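Local coordinates for protein chitinase (Paenibacillus sp. FPU-7, PDB 5GZT) that probably cleaves internal beta-1,4 linkages of chitin and chitodextrins at random, and carries two glycosyl hydrolase family 18 domains, at residues A671-L676 against A714-V719; G133-N138 against S148-T153; L248-W253 against Q276-S281; A796-N801 against E872-S877. One frame throughout, in Å; residues are numbered along the deposited sequence. Where two conformers were deposited one is given.

Interaction 1: residues A671-L676 against A714-V719; sequences AGTFIL and AVAVYV
Gly672, Phe674 and Leu676 each exchange a reciprocal pair of backbone hydrogen bonds with Val719, Val717 and Val715 respectively, the signature of antiparallel strands in register. The strand axes approach to 4.6 Å, with directions 164° apart. Within the set, the geometry varies: Val719 N reaches Gly672 O at 2.8 Å, almost in line with the carbonyl, whereas Val715 N meets Leu676 O at 2.9 Å from well above the carbonyl plane. The pairs between them, Thr673 with Tyr718 and Ile675 with Ala716, are non-hydrogen-bonded, and CA-H...O contacts fill in there, as from Ala716 CA to Phe674 O at 3.2 Å.

Side-chain contacts divide by face. On the face of Thr673, Ile675, Ala716 and Tyr718, Thr673 runs alongside Tyr718, its OG1 3.2 Å from CD1 and its CG2 near both CD1 and CE1. Ala716 CB covers one face of that phenol ring, offset toward the rim, and at the end of the pair Ile675 CG2 rests 3.8 Å from Ala714 CB. The other face is apolar. Phe674 has its ring beside its own backbone N (chi1 -66°), which inclines it toward the Gly672 end. Val719 is paired there with Gly672, which has no side chain, and the Phe674 ring lies obliquely across it, Phe674 CE2 3.9 Å from Val719 CG2.

This pair belongs to a three-stranded sheet of the immunoglobulin-like domain, with strand 714-723 in the middle. Strand 703-707 flanks its other edge, where Tyr718 touches Thr704 and Ala706, while Phe674 and Leu676 pack on Val756 of strand 754-759 in the facing sheet.

Interaction 2: residues G133-N138 against S148-T153; sequences GTAVVN and SAPGKT
The carbonyl oxygen of Lys152 takes one hydrogen bond and one weaker C-H...O contact from the neighbouring strand: Ala135 N lies at 2.8 Å, in the carbonyl plane, and Thr134 CA stands 3.1 Å from Lys152 O. With Lys152 N bonded to Gly133 O, also at 2.8 Å, the backbone of Lys152 bridges Gly133 and Ala135, the pattern of a parallel pair. The fold is a parallel beta-helix, inferred from two parallel sheets whose strands follow one another in chain order. The chain turns a corner at Gly133, and strand 152-154, stacked one coil further on, ends its sheet.

Side chains at the same level stack in two columns. Ala135 and Thr153 lie on one face, where Ala135 CB also meets Pro150 CB and CG, the latter at 3.8 Å. Val137, on that same strand, packs on Ala157 and Val161. On the other face Thr134 carries OG1 beside its backbone N (chi1 -59°), where Lys152 NZ can meet it, while CG2 lies near Lys152 O. The long Lys152 chain does not run straight out: bent at chi3 (-72°) and again at chi4, it folds back so that its NZ donates to Thr134 OG1 at 2.9 Å.

Interaction 3: residues L248-W253 against Q276-S281; sequences LAAGTW and QGKIVS
Ala250 pushes its methyl group against the backbone at Gly277: CB lies 3.4 Å from Gln276 O and equally 3.4 Å from Gly277 C. Nothing projects from Gly277 into this approach, and its positive phi is one that glycine adopts readily. Gly251, also at positive phi, offers its CA as a smooth surface on which Lys278 lies, with CG at 3.9 Å and CD and NZ following close by.

The first torsion of Lys278 (chi1 -74°), with CG beside the backbone N, lays CG on Gly251. After an extended chi2, bends at chi3 and chi4 carry NZ onward, the chain curling past Gly251 until NZ donates to a water at 3.1 Å. That water in turn donates to Thr252 OG1 at 2.7 Å, so the ammonium group reaches the opposite segment indirectly. Thr252 OG1 has a second partner, Asp477 OD2.

The two segments are parts of a hairpin, 251-261 with 264-284, whose second strand runs on as the first strand of the family 18 TIM barrel; there it pairs with strand 619-623, Lys278 making backbone hydrogen bonds to Phe620 and to Ala618 just before that strand. Gly251 still bonds through its backbone to Val275, and the chains diverge at this point.

The turn leading into strand 251-261 is held by Trp253, whose NE1 donates to Ala249 O at 2.9 Å, nearly straight (173°) and in the indole plane. Leu248 CD1 covers one face of the same ring, toward its rim.

Interaction 4: residues A796-N801 against E872-S877; sequences ARIKDN and EELANS
Asn801 and Glu873 carry the polar part of this contact. Asn801 ND2 donates to Glu873 OE1 at 3.1 Å in an almost perfectly straight bond (178°). The acceptor lies in the amide plane, but the amide reaches OE1 from 49° above the carboxylate plane; the two flat groups are turned nearly perpendicular. Glu873 can present its carboxylate here because its chain is fully extended, with CG anti to the backbone N (chi1 -175°). ND2 has a second acceptor in Thr870 O, so both of its hydrogens can be used.

A water-mediated link runs beside the direct one. The water donates to Asp800 O and to Glu873 OE2, each at 2.7 Å, and OE2 also forms a salt bridge with Lys802. Positive charge beside it would probably favour the ionised carboxylate.

These segments belong to the second family 18 TIM barrel. Strand 790-799 is one of its barrel strands, and extends through a tight turn into the antiparallel strand 802-805; Asp800 and Asn801 both have positive phi, consistent with a type I' turn. Helix 868-884, which follows barrel strand 848-854, packs against this hairpin, with Ser877 OG taking a hydrogen bond from Val803 N and Leu874 touching Phe922 of helix 911-933.

The apolar contact is between Ile798 and Leu874, which meet at about a right angle, CG2 of Ile798 touching CD1 of Leu874 at 3.9 Å. Separately, Leu874 CD1 makes a van der Waals approach to a polar atom, lying 3.9 Å from Asn801 O.

In the fold
From the N terminus the contacts follow in series, neither nesting nor crossing. Interaction 2 closes a loop of nine residues and joins successive coils of the beta-helix. Interaction 3 closes 22 residues, mostly strand, where a long hairpin leads into the first TIM barrel. Interaction 1 spans 37 residues within the immunoglobulin-like domain between the barrels. Interaction 4 encloses 70 residues and ties a barrel strand and its turn to an outer helix of the second barrel. None touches another: the nearest atoms of interactions 1 and 3 are about 24 Å apart, while the centres of interactions 2 and 4 are 105 Å apart, reflecting an elongated multidomain chain.

Interaction 1: residues A671-L676 against A714-V719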
loop_
_atom_site.group_PDB
_atom_site.type_symbol
_atom_site.label_atom_id
_atom_site.label_comp_id
_atom_site.label_asym_id
_atom_site.label_seq_id
_atom_site.Cartn_x
_atom_site.Cartn_y
_atom_site.Cartn_z
ATOM N N ALA B 671 14.731 13.974 43.645
ATOM C CA ALA B 671 14.219 14.427 42.373
ATOM C C ALA B 671 14.410 13.323 41.385
ATOM O O ALA B 671 15.322 12.518 41.489
ATOM C CB ALA B 671 14.971 15.686 41.888
ATOM N N GLY B 672 13.544 13.249 40.398
ATOM C CA GLY B 672 13.639 12.164 39.379
ATOM C C GLY B 672 12.661 12.430 38.283
ATOM O O GLY B 672 11.792 13.261 38.468
ATOM N N THR B 673 12.805 11.733 37.156
ATOM C CA THR B 673 12.006 11.925 36.019
ATOM C C THR B 673 11.513 10.619 35.434
ATOM O O THR B 673 12.282 9.709 35.138
ATOM C CB THR B 673 12.852 12.709 34.937
ATOM O OG1 THR B 673 13.230 13.931 35.553
ATOM C CG2 THR B 673 11.981 13.061 33.694
ATOM N N PHE B 674 10.236 10.544 35.232
ATOM C CA PHE B 674 9.600 9.440 34.490
ATOM C C PHE B 674 9.494 9.918 33.033
ATOM O O PHE B 674 9.204 11.139 32.777
ATOM C CB PHE B 674 8.181 9.216 34.987
ATOM C CG PHE B 674 8.117 8.723 36.411
ATOM C CD1 PHE B 674 8.689 7.515 36.760
ATOM C CD2 PHE B 674 7.453 9.434 37.361
ATOM C CE1 PHE B 674 8.573 7.009 38.065
ATOM C CE2 PHE B 674 7.338 8.948 38.641
ATOM C CZ PHE B 674 7.907 7.729 38.978
ATOM N N ILE B 675 9.782 9.020 32.108
ATOM C CA ILE B 675 9.686 9.314 30.707
ATOM C C ILE B 675 8.832 8.282 30.011
ATOM O O ILE B 675 9.159 7.123 30.085
ATOM C CB ILE B 675 11.077 9.425 30.047
ATOM C CG1 ILE B 675 11.867 10.584 30.678
ATOM C CG2 ILE B 675 10.922 9.751 28.536
ATOM C CD1 ILE B 675 13.361 10.527 30.243
ATOM N N LEU B 676 7.788 8.739 29.296
ATOM C CA LEU B 676 6.859 7.856 28.616
ATOM C C LEU B 676 6.682 8.283 27.138
ATOM O O LEU B 676 5.897 9.241 26.844
ATOM C CB LEU B 676 5.496 7.873 29.302
ATOM C CG LEU B 676 5.477 7.445 30.789
ATOM C CD1 LEU B 676 5.694 8.651 31.679
ATOM C CD2 LEU B 676 4.198 6.794 31.207
ATOM N N ALA B 714 7.741 12.017 23.726
ATOM C CA ALA B 714 7.640 11.402 25.053
ATOM C C ALA B 714 7.324 12.443 26.090
ATOM O O ALA B 714 7.826 13.525 26.041
ATOM C CB ALA B 714 8.966 10.687 25.428
ATOM N N VAL B 715 6.505 12.086 27.052
ATOM C CA VAL B 715 6.228 12.879 28.187
ATOM C C VAL B 715 7.257 12.644 29.250
ATOM O O VAL B 715 7.602 11.512 29.510
ATOM C CB VAL B 715 4.853 12.442 28.793
ATOM C CG1 VAL B 715 4.591 13.144 30.128
ATOM C CG2 VAL B 715 3.756 12.805 27.824
ATOM N N ALA B 716 7.703 13.725 29.879
ATOM C CA ALA B 716 8.489 13.728 31.092
ATOM C C ALA B 716 7.634 14.182 32.230
ATOM O O ALA B 716 6.901 15.188 32.112
ATOM C CB ALA B 716 9.652 14.685 30.991
ATOM N N VAL B 717 7.696 13.429 33.333
ATOM C CA VAL B 717 7.087 13.835 34.571
ATOM C C VAL B 717 8.206 14.100 35.489
ATOM O O VAL B 717 8.853 13.148 35.923
ATOM C CB VAL B 717 6.110 12.779 35.166
ATOM C CG1 VAL B 717 5.506 13.301 36.462
ATOM C CG2 VAL B 717 5.013 12.394 34.199
ATOM N N TYR B 718 8.452 15.363 35.848
ATOM C CA TYR B 718 9.574 15.732 36.733
ATOM C C TYR B 718 9.054 15.711 38.186
ATOM O O TYR B 718 8.136 16.472 38.546
ATOM C CB TYR B 718 10.111 17.139 36.389
ATOM C CG TYR B 718 10.671 17.255 34.956
ATOM C CD1 TYR B 718 11.916 16.724 34.588
ATOM C CD2 TYR B 718 9.948 17.929 33.980
ATOM C CE1 TYR B 718 12.370 16.823 33.274
ATOM C CE2 TYR B 718 10.422 18.080 32.724
ATOM C CZ TYR B 718 11.577 17.530 32.348
ATOM O OH TYR B 718 11.887 17.709 30.983
ATOM N N VAL B 719 9.533 14.754 38.983
ATOM C CA VAL B 719 9.167 14.678 40.411
ATOM C C VAL B 719 10.212 15.523 41.134
ATOM O O VAL B 719 11.418 15.265 41.079
ATOM C CB VAL B 719 9.177 13.220 40.901
ATOM C CG1 VAL B 719 8.871 13.148 42.385
ATOM C CG2 VAL B 719 8.098 12.436 40.141
#

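Interaction 2: residues G133-N138 against S148-T153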
loop_
_atom_site.group_PDB
_atom_site.type_symbol
_atom_site.label_atom_id
_atom_site.label_comp_id
_atom_site.label_asym_id
_atom_site.label_seq_id
_atom_site.Cartn_x
_atom_site.Cartn_y
_atom_site.Cartn_z
ATOM N N GLY B 133 -22.235 14.206 -43.434
ATOM C CA GLY B 133 -21.720 13.903 -42.069
ATOM C C GLY B 133 -21.842 15.113 -41.130
ATOM O O GLY B 133 -22.327 14.973 -40.017
ATOM N N THR B 134 -21.435 16.332 -41.587
ATOM C CA THR B 134 -21.629 17.575 -40.747
ATOM C C THR B 134 -22.130 18.718 -41.592
ATOM O O THR B 134 -21.510 18.962 -42.637
ATOM C CB THR B 134 -20.326 17.960 -40.055
ATOM O OG1 THR B 134 -19.946 16.869 -39.257
ATOM C CG2 THR B 134 -20.465 19.236 -39.068
ATOM N N ALA B 135 -23.291 19.306 -41.228
ATOM C CA ALA B 135 -23.828 20.455 -41.924
ATOM C C ALA B 135 -23.380 21.683 -41.065
ATOM O O ALA B 135 -23.730 21.764 -39.892
ATOM C CB ALA B 135 -25.351 20.433 -42.000
ATOM N N VAL B 136 -22.654 22.603 -41.695
ATOM C CA VAL B 136 -22.159 23.868 -41.070
ATOM C C VAL B 136 -23.071 24.936 -41.618
ATOM O O VAL B 136 -23.058 25.264 -42.813
ATOM C CB VAL B 136 -20.725 24.125 -41.409
ATOM C CG1 VAL B 136 -20.250 25.472 -40.760
ATOM C CG2 VAL B 136 -19.850 23.008 -40.878
ATOM N N VAL B 137 -24.000 25.329 -40.793
ATOM C CA VAL B 137 -25.061 26.251 -41.202
ATOM C C VAL B 137 -24.678 27.659 -40.622
ATOM O O VAL B 137 -24.920 27.988 -39.466
ATOM C CB VAL B 137 -26.382 25.830 -40.639
ATOM C CG1 VAL B 137 -27.485 26.650 -41.258
ATOM C CG2 VAL B 137 -26.600 24.315 -40.851
ATOM N N ASN B 138 -24.013 28.438 -41.454
ATOM C CA ASN B 138 -23.703 29.834 -41.104
ATOM C C ASN B 138 -24.917 30.653 -41.224
ATOM O O ASN B 138 -25.983 30.166 -41.619
ATOM C CB ASN B 138 -22.566 30.337 -41.993
ATOM C CG ASN B 138 -21.271 29.607 -41.764
ATOM O OD1 ASN B 138 -20.879 29.156 -40.651
ATOM N ND2 ASN B 138 -20.521 29.539 -42.840
ATOM N N SER B 148 -33.200 14.328 -45.838
ATOM C CA SER B 148 -32.686 13.442 -44.815
ATOM C C SER B 148 -31.646 14.168 -43.950
ATOM O O SER B 148 -30.710 14.807 -44.451
ATOM C CB SER B 148 -32.189 12.108 -45.400
ATOM O OG SER B 148 -31.040 12.214 -46.175
ATOM N N ALA B 149 -31.860 14.059 -42.642
ATOM C CA ALA B 149 -31.090 14.782 -41.653
ATOM C C ALA B 149 -29.620 14.540 -41.798
ATOM O O ALA B 149 -29.217 13.416 -42.042
ATOM C CB ALA B 149 -31.544 14.430 -40.240
ATOM N N PRO B 150 -28.794 15.620 -41.698
ATOM C CA PRO B 150 -27.335 15.463 -41.607
ATOM C C PRO B 150 -26.957 14.723 -40.339
ATOM O O PRO B 150 -27.717 14.791 -39.409
ATOM C CB PRO B 150 -26.785 16.905 -41.498
ATOM C CG PRO B 150 -27.955 17.746 -41.200
ATOM C CD PRO B 150 -29.220 17.028 -41.573
ATOM N N GLY B 151 -25.788 14.097 -40.307
ATOM C CA GLY B 151 -25.352 13.338 -39.099
ATOM C C GLY B 151 -25.113 14.222 -37.905
ATOM O O GLY B 151 -25.539 13.903 -36.809
ATOM N N LYS B 152 -24.364 15.317 -38.103
ATOM C CA LYS B 152 -24.268 16.425 -37.099
ATOM C C LYS B 152 -24.461 17.787 -37.778
ATOM O O LYS B 152 -24.146 17.935 -38.976
ATOM C CB LYS B 152 -22.930 16.460 -36.404
ATOM C CG LYS B 152 -22.532 15.171 -35.695
ATOM C CD LYS B 152 -21.097 15.266 -35.194
ATOM C CE LYS B 152 -20.054 15.196 -36.308
ATOM N NZ LYS B 152 -19.265 16.473 -36.480
ATOM N N THR B 153 -24.992 18.750 -37.035
ATOM C CA THR B 153 -25.155 20.140 -37.534
ATOM C C THR B 153 -24.381 21.068 -36.592
ATOM O O THR B 153 -24.468 20.927 -35.351
ATOM C CB THR B 153 -26.595 20.630 -37.545
ATOM O OG1 THR B 153 -27.012 20.787 -36.188
ATOM C CG2 THR B 153 -27.483 19.705 -38.238
#

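Interaction 3: residues L248-W253 against Q276-S281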
loop_
_atom_site.group_PDB
_atom_site.type_symbol
_atom_site.label_atom_id
_atom_site.label_comp_id
_atom_site.label_asym_id
_atom_site.label_seq_id
_atom_site.Cartn_x
_atom_site.Cartn_y
_atom_site.Cartn_z
ATOM N N LEU B 248 -13.718 -5.625 2.560
ATOM C CA LEU B 248 -13.089 -6.386 1.465
ATOM C C LEU B 248 -11.618 -6.024 1.333
ATOM O O LEU B 248 -11.238 -4.890 1.599
ATOM C CB LEU B 248 -13.764 -6.069 0.133
ATOM C CG LEU B 248 -15.225 -6.572 0.022
ATOM C CD1 LEU B 248 -15.711 -6.434 -1.406
ATOM C CD2 LEU B 248 -15.325 -8.002 0.457
ATOM N N ALA B 249 -10.826 -6.965 0.835
ATOM C CA ALA B 249 -9.401 -6.748 0.603
ATOM C C ALA B 249 -9.174 -5.596 -0.331
ATOM O O ALA B 249 -9.860 -5.451 -1.368
ATOM C CB ALA B 249 -8.725 -7.985 0.039
ATOM N N ALA B 250 -8.194 -4.759 0.040
ATOM C CA ALA B 250 -7.853 -3.633 -0.798
ATOM C C ALA B 250 -7.321 -4.105 -2.133
ATOM O O ALA B 250 -6.646 -5.159 -2.207
ATOM C CB ALA B 250 -6.815 -2.750 -0.101
ATOM N N GLY B 251 -7.620 -3.316 -3.172
ATOM C CA GLY B 251 -7.016 -3.461 -4.490
ATOM C C GLY B 251 -8.071 -3.628 -5.583
ATOM O O GLY B 251 -9.174 -3.067 -5.488
ATOM N N THR B 252 -7.734 -4.394 -6.620
ATOM C CA THR B 252 -8.612 -4.494 -7.795
ATOM C C THR B 252 -9.530 -5.747 -7.729
ATOM O O THR B 252 -9.034 -6.855 -7.588
ATOM C CB THR B 252 -7.842 -4.507 -9.087
ATOM O OG1 THR B 252 -7.099 -3.300 -9.205
ATOM C CG2 THR B 252 -8.829 -4.571 -10.263
ATOM N N TRP B 253 -10.850 -5.525 -7.726
ATOM C CA TRP B 253 -11.867 -6.617 -7.787
ATOM C C TRP B 253 -12.404 -6.743 -9.202
ATOM O O TRP B 253 -12.577 -5.766 -9.899
ATOM C CB TRP B 253 -13.030 -6.396 -6.817
ATOM C CG TRP B 253 -12.602 -6.625 -5.432
ATOM C CD1 TRP B 253 -11.707 -5.863 -4.748
ATOM C CD2 TRP B 253 -12.994 -7.685 -4.545
ATOM N NE1 TRP B 253 -11.540 -6.362 -3.484
ATOM C CE2 TRP B 253 -12.311 -7.477 -3.327
ATOM C CE3 TRP B 253 -13.914 -8.730 -4.623
ATOM C CZ2 TRP B 253 -12.461 -8.319 -2.216
ATOM C CZ3 TRP B 253 -14.059 -9.592 -3.515
ATOM C CH2 TRP B 253 -13.335 -9.378 -2.332
ATOM N N GLN B 276 -10.848 0.672 -1.660
ATOM C CA GLN B 276 -9.917 1.574 -0.981
ATOM C C GLN B 276 -8.982 0.769 -0.039
ATOM O O GLN B 276 -9.224 -0.386 0.272
ATOM C CB GLN B 276 -10.684 2.626 -0.163
ATOM C CG GLN B 276 -11.425 3.673 -0.964
ATOM C CD GLN B 276 -12.188 4.648 -0.041
ATOM O OE1 GLN B 276 -11.915 4.739 1.162
ATOM N NE2 GLN B 276 -13.145 5.380 -0.604
ATOM N N GLY B 277 -7.929 1.420 0.437
ATOM C CA GLY B 277 -7.071 0.842 1.467
ATOM C C GLY B 277 -5.746 0.249 1.001
ATOM O O GLY B 277 -5.049 -0.415 1.772
ATOM N N LYS B 278 -5.317 0.544 -0.190
ATOM C CA LYS B 278 -4.018 0.020 -0.599
ATOM C C LYS B 278 -2.871 0.756 0.135
ATOM O O LYS B 278 -2.930 1.990 0.361
ATOM C CB LYS B 278 -3.790 0.189 -2.093
ATOM C CG LYS B 278 -4.561 -0.754 -2.992
ATOM C CD LYS B 278 -3.978 -0.672 -4.415
ATOM C CE LYS B 278 -4.332 0.583 -5.183
ATOM N NZ LYS B 278 -5.707 0.329 -5.736
ATOM N N ILE B 279 -1.837 0.001 0.481
ATOM C CA ILE B 279 -0.586 0.578 1.018
ATOM C C ILE B 279 0.530 0.046 0.195
ATOM O O ILE B 279 0.791 -1.132 0.226
ATOM C CB ILE B 279 -0.384 0.280 2.484
ATOM C CG1 ILE B 279 -1.548 0.870 3.316
ATOM C CG2 ILE B 279 0.943 0.909 2.915
ATOM C CD1 ILE B 279 -1.561 0.368 4.742
ATOM N N VAL B 280 1.083 0.893 -0.658
ATOM C CA VAL B 280 2.176 0.543 -1.530
ATOM C C VAL B 280 3.512 0.917 -0.863
ATOM O O VAL B 280 3.822 2.085 -0.727
ATOM C CB VAL B 280 2.074 1.256 -2.865
ATOM C CG1 VAL B 280 3.344 1.067 -3.686
ATOM C CG2 VAL B 280 0.888 0.670 -3.640
ATOM N N SER B 281 4.224 -0.098 -0.414
ATOM C CA SER B 281 5.566 0.023 0.166
ATOM C C SER B 281 6.678 -0.196 -0.863
ATOM O O SER B 281 6.844 -1.300 -1.346
ATOM C CB SER B 281 5.699 -0.942 1.353
ATOM O OG SER B 281 7.053 -1.022 1.841
HETATM O O HOH W 1 -5.544 -2.390 -7.242
#

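Interaction 4: residues A796-N801 against E872-S877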
loop_
_atom_site.group_PDB
_atom_site.type_symbol
_atom_site.label_atom_id
_atom_site.label_comp_id
_atom_site.label_asym_id
_atom_site.label_seq_id
_atom_site.Cartn_x
_atom_site.Cartn_y
_atom_site.Cartn_z
ATOM N N ALA B 796 5.276 -27.165 47.638
ATOM C CA ALA B 796 4.239 -27.883 48.368
ATOM C C ALA B 796 3.138 -28.267 47.380
ATOM O O ALA B 796 3.066 -27.721 46.289
ATOM C CB ALA B 796 3.695 -27.044 49.484
ATOM N N ARG B 797 2.325 -29.221 47.724
ATOM C CA ARG B 797 1.303 -29.766 46.812
ATOM C C ARG B 797 0.019 -29.842 47.531
ATOM O O ARG B 797 -0.036 -29.522 48.749
ATOM C CB ARG B 797 1.714 -31.160 46.296
ATOM C CG ARG B 797 2.981 -31.104 45.421
ATOM C CD ARG B 797 2.514 -30.636 44.077
ATOM N NE ARG B 797 3.502 -29.980 43.262
ATOM C CZ ARG B 797 4.165 -30.505 42.230
ATOM N NH1 ARG B 797 4.149 -31.803 41.948
ATOM N NH2 ARG B 797 4.915 -29.713 41.507
ATOM N N ILE B 798 -1.023 -30.169 46.811
ATOM C CA ILE B 798 -2.335 -30.201 47.383
ATOM C C ILE B 798 -2.818 -31.662 47.307
ATOM O O ILE B 798 -2.902 -32.267 46.210
ATOM C CB ILE B 798 -3.267 -29.320 46.621
ATOM C CG1 ILE B 798 -2.813 -27.852 46.633
ATOM C CG2 ILE B 798 -4.716 -29.392 47.164
ATOM C CD1 ILE B 798 -3.622 -26.941 45.654
ATOM N N LYS B 799 -3.168 -32.211 48.474
ATOM C CA LYS B 799 -3.780 -33.561 48.565
ATOM C C LYS B 799 -4.965 -33.480 49.525
ATOM O O LYS B 799 -4.805 -33.020 50.691
ATOM C CB LYS B 799 -2.760 -34.609 48.980
ATOM C CG LYS B 799 -3.411 -36.000 48.995
ATOM C CD LYS B 799 -2.537 -37.017 49.690
ATOM C CE LYS B 799 -3.289 -38.345 49.832
ATOM N NZ LYS B 799 -2.534 -39.328 50.633
ATOM N N ASP B 800 -6.164 -33.876 49.024
ATOM C CA ASP B 800 -7.392 -33.926 49.826
ATOM C C ASP B 800 -7.745 -32.498 50.317
ATOM O O ASP B 800 -8.218 -32.265 51.432
ATOM C CB ASP B 800 -7.269 -34.888 51.011
ATOM C CG ASP B 800 -7.195 -36.382 50.591
ATOM O OD1 ASP B 800 -7.524 -36.713 49.426
ATOM O OD2 ASP B 800 -6.753 -37.173 51.463
ATOM N N ASN B 801 -7.475 -31.533 49.439
ATOM C CA ASN B 801 -7.677 -30.189 49.742
ATOM C C ASN B 801 -6.884 -29.644 50.927
ATOM O O ASN B 801 -7.284 -28.626 51.518
ATOM C CB ASN B 801 -9.170 -29.883 49.902
ATOM C CG ASN B 801 -9.462 -28.457 49.406
ATOM O OD1 ASN B 801 -8.874 -28.019 48.407
ATOM N ND2 ASN B 801 -10.255 -27.741 50.107
ATOM N N GLU B 872 -11.690 -21.832 51.847
ATOM C CA GLU B 872 -11.466 -21.756 53.256
ATOM C C GLU B 872 -10.566 -22.879 53.765
ATOM O O GLU B 872 -9.540 -22.636 54.440
ATOM C CB GLU B 872 -12.843 -21.720 53.978
ATOM C CG GLU B 872 -12.782 -21.770 55.498
ATOM C CD GLU B 872 -12.461 -20.412 56.080
ATOM O OE1 GLU B 872 -12.621 -19.402 55.308
ATOM O OE2 GLU B 872 -12.081 -20.389 57.292
ATOM N N GLU B 873 -10.917 -24.101 53.412
ATOM C CA GLU B 873 -10.131 -25.212 53.855
ATOM C C GLU B 873 -8.680 -25.199 53.289
ATOM O O GLU B 873 -7.695 -25.426 54.024
ATOM C CB GLU B 873 -10.837 -26.503 53.417
ATOM C CG GLU B 873 -10.140 -27.702 53.948
ATOM C CD GLU B 873 -10.829 -29.009 53.552
ATOM O OE1 GLU B 873 -11.660 -29.042 52.580
ATOM O OE2 GLU B 873 -10.478 -29.982 54.275
ATOM N N LEU B 874 -8.540 -24.909 52.012
ATOM C CA LEU B 874 -7.211 -24.854 51.404
ATOM C C LEU B 874 -6.415 -23.693 52.059
ATOM O O LEU B 874 -5.256 -23.856 52.455
ATOM C CB LEU B 874 -7.265 -24.703 49.853
ATOM C CG LEU B 874 -5.828 -24.722 49.260
ATOM C CD1 LEU B 874 -5.330 -26.130 49.237
ATOM C CD2 LEU B 874 -5.715 -24.125 47.861
ATOM N N ALA B 875 -7.066 -22.560 52.261
ATOM C CA ALA B 875 -6.361 -21.395 52.781
ATOM C C ALA B 875 -5.853 -21.641 54.183
ATOM O O ALA B 875 -4.686 -21.428 54.506
ATOM C CB ALA B 875 -7.253 -20.164 52.700
ATOM N N ASN B 876 -6.725 -22.163 55.043
ATOM C CA ASN B 876 -6.332 -22.497 56.395
ATOM C C ASN B 876 -5.227 -23.513 56.383
ATOM O O ASN B 876 -4.249 -23.396 57.090
ATOM C CB ASN B 876 -7.559 -23.074 57.197
ATOM C CG ASN B 876 -8.545 -22.014 57.593
ATOM O OD1 ASN B 876 -8.205 -20.861 57.743
ATOM N ND2 ASN B 876 -9.782 -22.420 57.812
ATOM N N SER B 877 -5.323 -24.513 55.531
ATOM C CA SER B 877 -4.223 -25.493 55.475
ATOM C C SER B 877 -2.872 -24.921 54.964
ATOM O O SER B 877 -1.789 -25.272 55.463
ATOM C CB SER B 877 -4.688 -26.666 54.627
ATOM O OG SER B 877 -3.702 -27.626 54.593
HETATM O O HOH W 2 -10.115 -32.499 53.277
#